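Pyrrolysyl-tRNA synthetase (Desulfitobacterium hafniense, PDB 3DSQ) probably attaches pyrrolysine to its cognate tRNA in an ATP-dependent reaction, as a homodimeric class II aminoacyl-tRNA synthetase. Local coordinates at residues R190-I204 against V251-R264. Sequence-based numbering, arbitrary orientation.
Sequences RLEDMARWVLEAAGI and VGLGFGLERLLMIR
The carbonyl oxygen of Ala-202 takes two N-H groups from one guanidinium: Arg-264 NE reaches Ala-202 O at 3.1 Å with an N-H...O angle of 161°, and Arg-264 NH2 adds a weak bond at 3.4 Å. The bonds tie the end of helix 187-201 to motif 3 of the class II synthetase core, in which glycine-rich strand 250-256 of the largely antiparallel sheet runs into helix 257-265 at Gly-256, its N-cap. The oxygen lies in the guanidinium plane, at its NE/NH2 edge, while NE approaches tilted out of the carbonyl plane. Bent at chi2 and chi3, the arginine brings NE and NH2 to the Ala-202 carbonyl, just past the helix end, and Leu-261 CD2 lies over one guanidinium face. That helix closes in a Schellman motif, with Gly-203 at positive phi and Ile-204 N bonded to Leu-199 O.

Helix 190-201 and strand 251-256 run in roughly the same direction, 31° apart. Every second strand residue faces the helix. Val-251 CG2 touches both Arg-190 CB and Met-194 SD, while Leu-191 slides past it, CD2 to Val-251 CB 3.6 Å. Leu-253 CD2 presses on the backbone of Ala-195, 3.5 Å from its N. Val-198 comes down over one face of the Phe-255 ring in a CH-pi contact, CG1 3.6 Å from the centroid; with CG1 anti to the backbone N (chi1 174°), this methyl lies over the CE2-CZ side. Leu-199 CD2 meets the same ring at its edge.

Strand 171-180 flanks the contact through Leu-177 and Leu-175, and Arg-190 turns its charged end away to Glu-179 and Glu-186. Beyond Phe-255, Leu-260 receives Ala-202 CB and the tip of Ile-204, and Ile-204 CG1 rests 3.9 Å from Arg-264 CB.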
ATOM      1  N   ARG B 190     -15.630 -23.444  -1.146  1.00 43.15           N
ATOM      2  CA  ARG B 190     -15.275 -22.096  -1.581  1.00 42.29           C
ATOM      3  C   ARG B 190     -13.897 -21.752  -1.044  1.00 40.30           C
ATOM      4  O   ARG B 190     -13.040 -21.263  -1.775  1.00 41.60           O
ATOM      5  CB  ARG B 190     -16.274 -21.067  -1.064  1.00 44.80           C
ATOM      6  CG  ARG B 190     -17.461 -20.842  -1.963  1.00 48.58           C
ATOM      7  CD  ARG B 190     -17.055 -20.362  -3.349  1.00 48.60           C
ATOM      8  NE  ARG B 190     -18.211 -19.799  -4.041  1.00 51.06           N
ATOM      9  CZ  ARG B 190     -19.355 -20.447  -4.240  1.00 51.25           C
ATOM     10  NH1 ARG B 190     -19.495 -21.690  -3.808  1.00 50.40           N
ATOM     11  NH2 ARG B 190     -20.371 -19.841  -4.846  1.00 51.32           N
ATOM     12  N   LEU B 191     -13.693 -21.996   0.246  1.00 39.32           N
ATOM     13  CA  LEU B 191     -12.404 -21.732   0.860  1.00 38.81           C
ATOM     14  C   LEU B 191     -11.322 -22.444   0.051  1.00 39.86           C
ATOM     15  O   LEU B 191     -10.253 -21.884  -0.191  1.00 38.44           O
ATOM     16  CB  LEU B 191     -12.398 -22.204   2.318  1.00 36.52           C
ATOM     17  CG  LEU B 191     -13.181 -21.269   3.259  1.00 37.92           C
ATOM     18  CD1 LEU B 191     -13.101 -21.771   4.690  1.00 35.38           C
ATOM     19  CD2 LEU B 191     -12.607 -19.851   3.167  1.00 34.96           C
ATOM     20  N   GLU B 192     -11.603 -23.676  -0.373  1.00 40.85           N
ATOM     21  CA  GLU B 192     -10.652 -24.433  -1.184  1.00 41.12           C
ATOM     22  C   GLU B 192     -10.406 -23.699  -2.495  1.00 40.86           C
ATOM     23  O   GLU B 192      -9.261 -23.478  -2.883  1.00 41.46           O
ATOM     24  CB  GLU B 192     -11.185 -25.833  -1.509  1.00 43.26           C
ATOM     25  CG  GLU B 192     -10.945 -26.892  -0.447  1.00 44.66           C
ATOM     26  CD  GLU B 192     -11.123 -28.303  -1.003  1.00 47.25           C
ATOM     27  OE1 GLU B 192     -12.220 -28.616  -1.522  1.00 47.17           O
ATOM     28  OE2 GLU B 192     -10.163 -29.097  -0.923  1.00 46.35           O
ATOM     29  N   ASP B 193     -11.487 -23.334  -3.180  1.00 40.97           N
ATOM     30  CA  ASP B 193     -11.382 -22.621  -4.447  1.00 41.29           C
ATOM     31  C   ASP B 193     -10.498 -21.387  -4.294  1.00 41.95           C
ATOM     32  O   ASP B 193      -9.557 -21.184  -5.064  1.00 43.08           O
ATOM     33  CB  ASP B 193     -12.760 -22.172  -4.938  1.00 42.46           C
ATOM     34  CG  ASP B 193     -13.699 -23.333  -5.215  1.00 46.25           C
ATOM     35  OD1 ASP B 193     -13.228 -24.390  -5.701  1.00 47.15           O
ATOM     36  OD2 ASP B 193     -14.915 -23.174  -4.963  1.00 44.88           O
ATOM     37  N   MET B 194     -10.817 -20.561  -3.304  1.00 40.32           N
ATOM     38  CA  MET B 194     -10.064 -19.341  -3.042  1.00 39.46           C
ATOM     39  C   MET B 194      -8.588 -19.639  -2.831  1.00 36.31           C
ATOM     40  O   MET B 194      -7.731 -19.001  -3.428  1.00 36.64           O
ATOM     41  CB  MET B 194     -10.621 -18.638  -1.806  1.00 40.34           C
ATOM     42  CG  MET B 194     -12.103 -18.339  -1.892  1.00 42.68           C
ATOM     43  SD  MET B 194     -12.688 -17.450  -0.441  1.00 44.94           S
ATOM     44  CE  MET B 194     -13.297 -15.977  -1.193  1.00 41.91           C
ATOM     45  N   ALA B 195      -8.294 -20.605  -1.972  1.00 35.76           N
ATOM     46  CA  ALA B 195      -6.913 -20.979  -1.697  1.00 36.14           C
ATOM     47  C   ALA B 195      -6.192 -21.341  -2.998  1.00 37.81           C
ATOM     48  O   ALA B 195      -5.102 -20.835  -3.290  1.00 37.84           O
ATOM     49  CB  ALA B 195      -6.880 -22.150  -0.743  1.00 33.21           C
ATOM     50  N   ARG B 196      -6.817 -22.214  -3.782  1.00 38.25           N
ATOM     51  CA  ARG B 196      -6.246 -22.647  -5.049  1.00 39.33           C
ATOM     52  C   ARG B 196      -6.026 -21.495  -6.017  1.00 38.66           C
ATOM     53  O   ARG B 196      -4.951 -21.385  -6.605  1.00 39.36           O
ATOM     54  CB  ARG B 196      -7.138 -23.722  -5.680  1.00 40.91           C
ATOM     55  CG  ARG B 196      -7.155 -25.018  -4.882  1.00 41.64           C
ATOM     56  CD  ARG B 196      -8.220 -25.977  -5.385  1.00 45.49           C
ATOM     57  NE  ARG B 196      -8.186 -27.250  -4.672  1.00 46.71           N
ATOM     58  CZ  ARG B 196      -9.179 -28.134  -4.672  1.00 47.95           C
ATOM     59  NH1 ARG B 196     -10.291 -27.885  -5.349  1.00 46.55           N
ATOM     60  NH2 ARG B 196      -9.060 -29.266  -3.993  1.00 50.16           N
ATOM     61  N   TRP B 197      -7.029 -20.636  -6.183  1.00 38.96           N
ATOM     62  CA  TRP B 197      -6.896 -19.494  -7.086  1.00 40.41           C
ATOM     63  C   TRP B 197      -5.691 -18.648  -6.696  1.00 40.08           C
ATOM     64  O   TRP B 197      -4.882 -18.260  -7.540  1.00 39.21           O
ATOM     65  CB  TRP B 197      -8.134 -18.592  -7.041  1.00 42.37           C
ATOM     66  CG  TRP B 197      -9.363 -19.150  -7.687  1.00 46.59           C
ATOM     67  CD1 TRP B 197      -9.436 -19.836  -8.868  1.00 46.42           C
ATOM     68  CD2 TRP B 197     -10.711 -19.025  -7.211  1.00 47.32           C
ATOM     69  NE1 TRP B 197     -10.743 -20.144  -9.156  1.00 46.74           N
ATOM     70  CE2 TRP B 197     -11.547 -19.660  -8.157  1.00 46.88           C
ATOM     71  CE3 TRP B 197     -11.292 -18.437  -6.077  1.00 46.99           C
ATOM     72  CZ2 TRP B 197     -12.937 -19.726  -8.005  1.00 46.30           C
ATOM     73  CZ3 TRP B 197     -12.676 -18.503  -5.925  1.00 47.51           C
ATOM     74  CH2 TRP B 197     -13.481 -19.146  -6.888  1.00 47.68           C
ATOM     75  N   VAL B 198      -5.593 -18.362  -5.403  1.00 39.60           N
ATOM     76  CA  VAL B 198      -4.514 -17.549  -4.869  1.00 39.72           C
ATOM     77  C   VAL B 198      -3.144 -18.219  -4.954  1.00 40.03           C
ATOM     78  O   VAL B 198      -2.194 -17.649  -5.501  1.00 38.22           O
ATOM     79  CB  VAL B 198      -4.799 -17.169  -3.397  1.00 39.00           C
ATOM     80  CG1 VAL B 198      -3.601 -16.443  -2.802  1.00 38.61           C
ATOM     81  CG2 VAL B 198      -6.033 -16.279  -3.329  1.00 36.50           C
ATOM     82  N   LEU B 199      -3.047 -19.427  -4.412  1.00 40.46           N
ATOM     83  CA  LEU B 199      -1.784 -20.141  -4.425  1.00 40.57           C
ATOM     84  C   LEU B 199      -1.297 -20.417  -5.843  1.00 41.43           C
ATOM     85  O   LEU B 199      -0.091 -20.461  -6.092  1.00 40.37           O
ATOM     86  CB  LEU B 199      -1.917 -21.433  -3.625  1.00 41.46           C
ATOM     87  CG  LEU B 199      -2.207 -21.166  -2.144  1.00 41.48           C
ATOM     88  CD1 LEU B 199      -2.511 -22.462  -1.431  1.00 41.82           C
ATOM     89  CD2 LEU B 199      -1.016 -20.463  -1.508  1.00 41.75           C
ATOM     90  N   GLU B 200      -2.225 -20.587  -6.778  1.00 42.40           N
ATOM     91  CA  GLU B 200      -1.832 -20.838  -8.157  1.00 43.94           C
ATOM     92  C   GLU B 200      -1.261 -19.558  -8.747  1.00 42.79           C
ATOM     93  O   GLU B 200      -0.234 -19.574  -9.428  1.00 43.02           O
ATOM     94  CB  GLU B 200      -3.022 -21.305  -8.995  1.00 46.64           C
ATOM     95  CG  GLU B 200      -2.659 -21.561 -10.453  1.00 52.27           C
ATOM     96  CD  GLU B 200      -1.551 -22.599 -10.616  1.00 55.96           C
ATOM     97  OE1 GLU B 200      -0.959 -22.670 -11.715  1.00 58.52           O
ATOM     98  OE2 GLU B 200      -1.272 -23.348  -9.653  1.00 57.94           O
ATOM     99  N   ALA B 201      -1.928 -18.443  -8.483  1.00 40.30           N
ATOM    100  CA  ALA B 201      -1.454 -17.168  -8.987  1.00 38.63           C
ATOM    101  C   ALA B 201      -0.124 -16.808  -8.323  1.00 37.71           C
ATOM    102  O   ALA B 201       0.697 -16.112  -8.916  1.00 38.62           O
ATOM    103  CB  ALA B 201      -2.489 -16.080  -8.727  1.00 36.47           C
ATOM    104  N   ALA B 202       0.084 -17.290  -7.099  1.00 37.50           N
ATOM    105  CA  ALA B 202       1.316 -17.008  -6.357  1.00 39.04           C
ATOM    106  C   ALA B 202       2.462 -17.968  -6.674  1.00 41.16           C
ATOM    107  O   ALA B 202       3.498 -17.950  -6.006  1.00 42.26           O
ATOM    108  CB  ALA B 202       1.039 -17.028  -4.856  1.00 35.75           C
ATOM    109  N   GLY B 203       2.280 -18.814  -7.680  1.00 43.26           N
ATOM    110  CA  GLY B 203       3.332 -19.748  -8.036  1.00 44.70           C
ATOM    111  C   GLY B 203       3.687 -20.752  -6.955  1.00 46.07           C
ATOM    112  O   GLY B 203       4.844 -21.137  -6.808  1.00 46.02           O
ATOM    113  N   ILE B 204       2.694 -21.171  -6.185  1.00 48.19           N
ATOM    114  CA  ILE B 204       2.916 -22.158  -5.140  1.00 51.20           C
ATOM    115  C   ILE B 204       2.027 -23.350  -5.484  1.00 54.62           C
ATOM    116  O   ILE B 204       0.800 -23.233  -5.526  1.00 55.68           O
ATOM    117  CB  ILE B 204       2.572 -21.575  -3.753  1.00 49.86           C
ATOM    118  CG1 ILE B 204       3.617 -20.512  -3.392  1.00 49.97           C
ATOM    119  CG2 ILE B 204       2.510 -22.680  -2.709  1.00 47.32           C
ATOM    120  CD1 ILE B 204       3.462 -19.905  -2.014  1.00 52.34           C
ATOM    121  N   VAL B 251     -17.517 -16.773   3.609  1.00 30.69           N
ATOM    122  CA  VAL B 251     -16.202 -17.371   3.742  1.00 29.24           C
ATOM    123  C   VAL B 251     -15.187 -16.281   3.484  1.00 29.33           C
ATOM    124  O   VAL B 251     -15.428 -15.364   2.703  1.00 28.81           O
ATOM    125  CB  VAL B 251     -15.967 -18.529   2.743  1.00 29.50           C
ATOM    126  CG1 VAL B 251     -16.905 -19.692   3.072  1.00 30.61           C
ATOM    127  CG2 VAL B 251     -16.166 -18.042   1.314  1.00 26.64           C
ATOM    128  N   GLY B 252     -14.054 -16.375   4.165  1.00 30.40           N
ATOM    129  CA  GLY B 252     -13.007 -15.396   3.992  1.00 30.13           C
ATOM    130  C   GLY B 252     -11.676 -16.071   4.227  1.00 30.95           C
ATOM    131  O   GLY B 252     -11.539 -16.904   5.123  1.00 31.20           O
ATOM    132  N   LEU B 253     -10.690 -15.706   3.420  1.00 30.51           N
ATOM    133  CA  LEU B 253      -9.368 -16.286   3.538  1.00 30.30           C
ATOM    134  C   LEU B 253      -8.365 -15.145   3.543  1.00 29.01           C
ATOM    135  O   LEU B 253      -8.456 -14.234   2.718  1.00 28.07           O
ATOM    136  CB  LEU B 253      -9.115 -17.221   2.348  1.00 30.61           C
ATOM    137  CG  LEU B 253      -7.924 -18.180   2.365  1.00 34.70           C
ATOM    138  CD1 LEU B 253      -8.026 -19.139   3.537  1.00 35.73           C
ATOM    139  CD2 LEU B 253      -7.900 -18.964   1.044  1.00 36.10           C
ATOM    140  N   GLY B 254      -7.422 -15.189   4.481  1.00 29.05           N
ATOM    141  CA  GLY B 254      -6.413 -14.150   4.554  1.00 28.88           C
ATOM    142  C   GLY B 254      -4.990 -14.659   4.425  1.00 28.54           C
ATOM    143  O   GLY B 254      -4.629 -15.663   5.030  1.00 30.17           O
ATOM    144  N   PHE B 255      -4.176 -13.949   3.644  1.00 29.59           N
ATOM    145  CA  PHE B 255      -2.778 -14.321   3.430  1.00 29.24           C
ATOM    146  C   PHE B 255      -1.794 -13.209   3.808  1.00 28.89           C
ATOM    147  O   PHE B 255      -2.092 -12.023   3.679  1.00 27.87           O
ATOM    148  CB  PHE B 255      -2.504 -14.646   1.950  1.00 31.18           C
ATOM    149  CG  PHE B 255      -3.379 -15.722   1.359  1.00 33.85           C
ATOM    150  CD1 PHE B 255      -4.751 -15.532   1.209  1.00 34.55           C
ATOM    151  CD2 PHE B 255      -2.811 -16.899   0.868  1.00 36.79           C
ATOM    152  CE1 PHE B 255      -5.543 -16.493   0.568  1.00 36.02           C
ATOM    153  CE2 PHE B 255      -3.596 -17.867   0.226  1.00 37.52           C
ATOM    154  CZ  PHE B 255      -4.965 -17.656   0.077  1.00 36.32           C
ATOM    155  N   GLY B 256      -0.613 -13.613   4.261  1.00 27.71           N
ATOM    156  CA  GLY B 256       0.447 -12.662   4.551  1.00 27.10           C
ATOM    157  C   GLY B 256       1.328 -12.776   3.313  1.00 25.54           C
ATOM    158  O   GLY B 256       1.925 -13.814   3.104  1.00 25.05           O
ATOM    159  N   LEU B 257       1.396 -11.738   2.482  1.00 25.58           N
ATOM    160  CA  LEU B 257       2.181 -11.826   1.249  1.00 27.24           C
ATOM    161  C   LEU B 257       3.696 -11.939   1.417  1.00 27.14           C
ATOM    162  O   LEU B 257       4.342 -12.679   0.663  1.00 25.45           O
ATOM    163  CB  LEU B 257       1.845 -10.653   0.313  1.00 24.28           C
ATOM    164  CG  LEU B 257       0.374 -10.562  -0.105  1.00 27.21           C
ATOM    165  CD1 LEU B 257       0.232  -9.571  -1.243  1.00 25.70           C
ATOM    166  CD2 LEU B 257      -0.148 -11.940  -0.534  1.00 26.40           C
ATOM    167  N   GLU B 258       4.270 -11.213   2.377  1.00 24.63           N
ATOM    168  CA  GLU B 258       5.711 -11.305   2.586  1.00 25.61           C
ATOM    169  C   GLU B 258       6.033 -12.725   3.020  1.00 27.70           C
ATOM    170  O   GLU B 258       7.026 -13.313   2.584  1.00 27.04           O
ATOM    171  CB  GLU B 258       6.211 -10.318   3.659  1.00 24.87           C
ATOM    172  CG  GLU B 258       6.115  -8.830   3.293  1.00 21.93           C
ATOM    173  CD  GLU B 258       4.728  -8.262   3.521  1.00 19.54           C
ATOM    174  OE1 GLU B 258       3.872  -9.000   4.050  1.00 18.63           O
ATOM    175  OE2 GLU B 258       4.491  -7.080   3.182  1.00 22.71           O
ATOM    176  N   ARG B 259       5.185 -13.285   3.873  1.00 29.18           N
ATOM    177  CA  ARG B 259       5.406 -14.641   4.343  1.00 31.51           C
ATOM    178  C   ARG B 259       5.257 -15.631   3.182  1.00 31.05           C
ATOM    179  O   ARG B 259       6.000 -16.603   3.090  1.00 28.86           O
ATOM    180  CB  ARG B 259       4.430 -14.983   5.468  1.00 33.66           C
ATOM    181  CG  ARG B 259       4.623 -16.378   6.009  1.00 39.61           C
ATOM    182  CD  ARG B 259       3.792 -16.639   7.253  1.00 45.64           C
ATOM    183  NE  ARG B 259       3.947 -18.025   7.690  1.00 50.96           N
ATOM    184  CZ  ARG B 259       3.432 -18.527   8.809  1.00 53.03           C
ATOM    185  NH1 ARG B 259       2.720 -17.754   9.620  1.00 53.24           N
ATOM    186  NH2 ARG B 259       3.632 -19.805   9.115  1.00 53.50           N
ATOM    187  N   LEU B 260       4.290 -15.384   2.307  1.00 31.42           N
ATOM    188  CA  LEU B 260       4.090 -16.244   1.148  1.00 31.29           C
ATOM    189  C   LEU B 260       5.360 -16.200   0.317  1.00 30.94           C
ATOM    190  O   LEU B 260       5.905 -17.236  -0.055  1.00 31.87           O
ATOM    191  CB  LEU B 260       2.924 -15.755   0.280  1.00 32.84           C
ATOM    192  CG  LEU B 260       1.480 -16.215   0.517  1.00 36.77           C
ATOM    193  CD1 LEU B 260       0.669 -15.870  -0.732  1.00 36.47           C
ATOM    194  CD2 LEU B 260       1.406 -17.719   0.756  1.00 36.27           C
ATOM    195  N   LEU B 261       5.829 -14.987   0.031  1.00 29.61           N
ATOM    196  CA  LEU B 261       7.040 -14.808  -0.763  1.00 28.04           C
ATOM    197  C   LEU B 261       8.253 -15.490  -0.158  1.00 28.62           C
ATOM    198  O   LEU B 261       9.040 -16.118  -0.876  1.00 28.17           O
ATOM    199  CB  LEU B 261       7.343 -13.316  -0.960  1.00 25.29           C
ATOM    200  CG  LEU B 261       6.441 -12.614  -1.974  1.00 25.95           C
ATOM    201  CD1 LEU B 261       6.740 -11.143  -1.978  1.00 22.26           C
ATOM    202  CD2 LEU B 261       6.644 -13.216  -3.369  1.00 23.51           C
ATOM    203  N   MET B 262       8.418 -15.362   1.156  1.00 27.60           N
ATOM    204  CA  MET B 262       9.555 -15.984   1.818  1.00 29.33           C
ATOM    205  C   MET B 262       9.529 -17.505   1.632  1.00 30.33           C
ATOM    206  O   MET B 262      10.561 -18.141   1.399  1.00 30.01           O
ATOM    207  CB  MET B 262       9.548 -15.653   3.311  1.00 29.60           C
ATOM    208  CG  MET B 262      10.489 -16.527   4.132  1.00 29.34           C
ATOM    209  SD  MET B 262      10.554 -16.008   5.869  1.00 32.44           S
ATOM    210  CE  MET B 262       8.948 -16.535   6.420  1.00 30.08           C
ATOM    211  N   ILE B 263       8.335 -18.072   1.744  1.00 30.90           N
ATOM    212  CA  ILE B 263       8.135 -19.506   1.615  1.00 33.65           C
ATOM    213  C   ILE B 263       8.317 -19.980   0.167  1.00 34.01           C
ATOM    214  O   ILE B 263       8.970 -20.983  -0.078  1.00 36.38           O
ATOM    215  CB  ILE B 263       6.741 -19.880   2.168  1.00 32.41           C
ATOM    216  CG1 ILE B 263       6.741 -19.644   3.685  1.00 30.70           C
ATOM    217  CG2 ILE B 263       6.390 -21.312   1.822  1.00 32.32           C
ATOM    218  CD1 ILE B 263       5.377 -19.728   4.349  1.00 30.89           C
ATOM    219  N   ARG B 264       7.767 -19.248  -0.790  1.00 34.18           N
ATOM    220  CA  ARG B 264       7.917 -19.623  -2.186  1.00 35.70           C
ATOM    221  C   ARG B 264       9.373 -19.520  -2.613  1.00 37.99           C
ATOM    222  O   ARG B 264       9.916 -20.425  -3.236  1.00 39.45           O
ATOM    223  CB  ARG B 264       7.079 -18.706  -3.068  1.00 36.34           C
ATOM    224  CG  ARG B 264       7.295 -18.915  -4.551  1.00 34.01           C
ATOM    225  CD  ARG B 264       7.634 -17.603  -5.223  1.00 32.53           C
ATOM    226  NE  ARG B 264       6.438 -16.915  -5.679  1.00 34.81           N
ATOM    227  CZ  ARG B 264       6.413 -15.671  -6.144  1.00 31.61           C
ATOM    228  NH1 ARG B 264       7.524 -14.955  -6.216  1.00 33.83           N
ATOM    229  NH2 ARG B 264       5.271 -15.150  -6.557  1.00 32.87           N
TER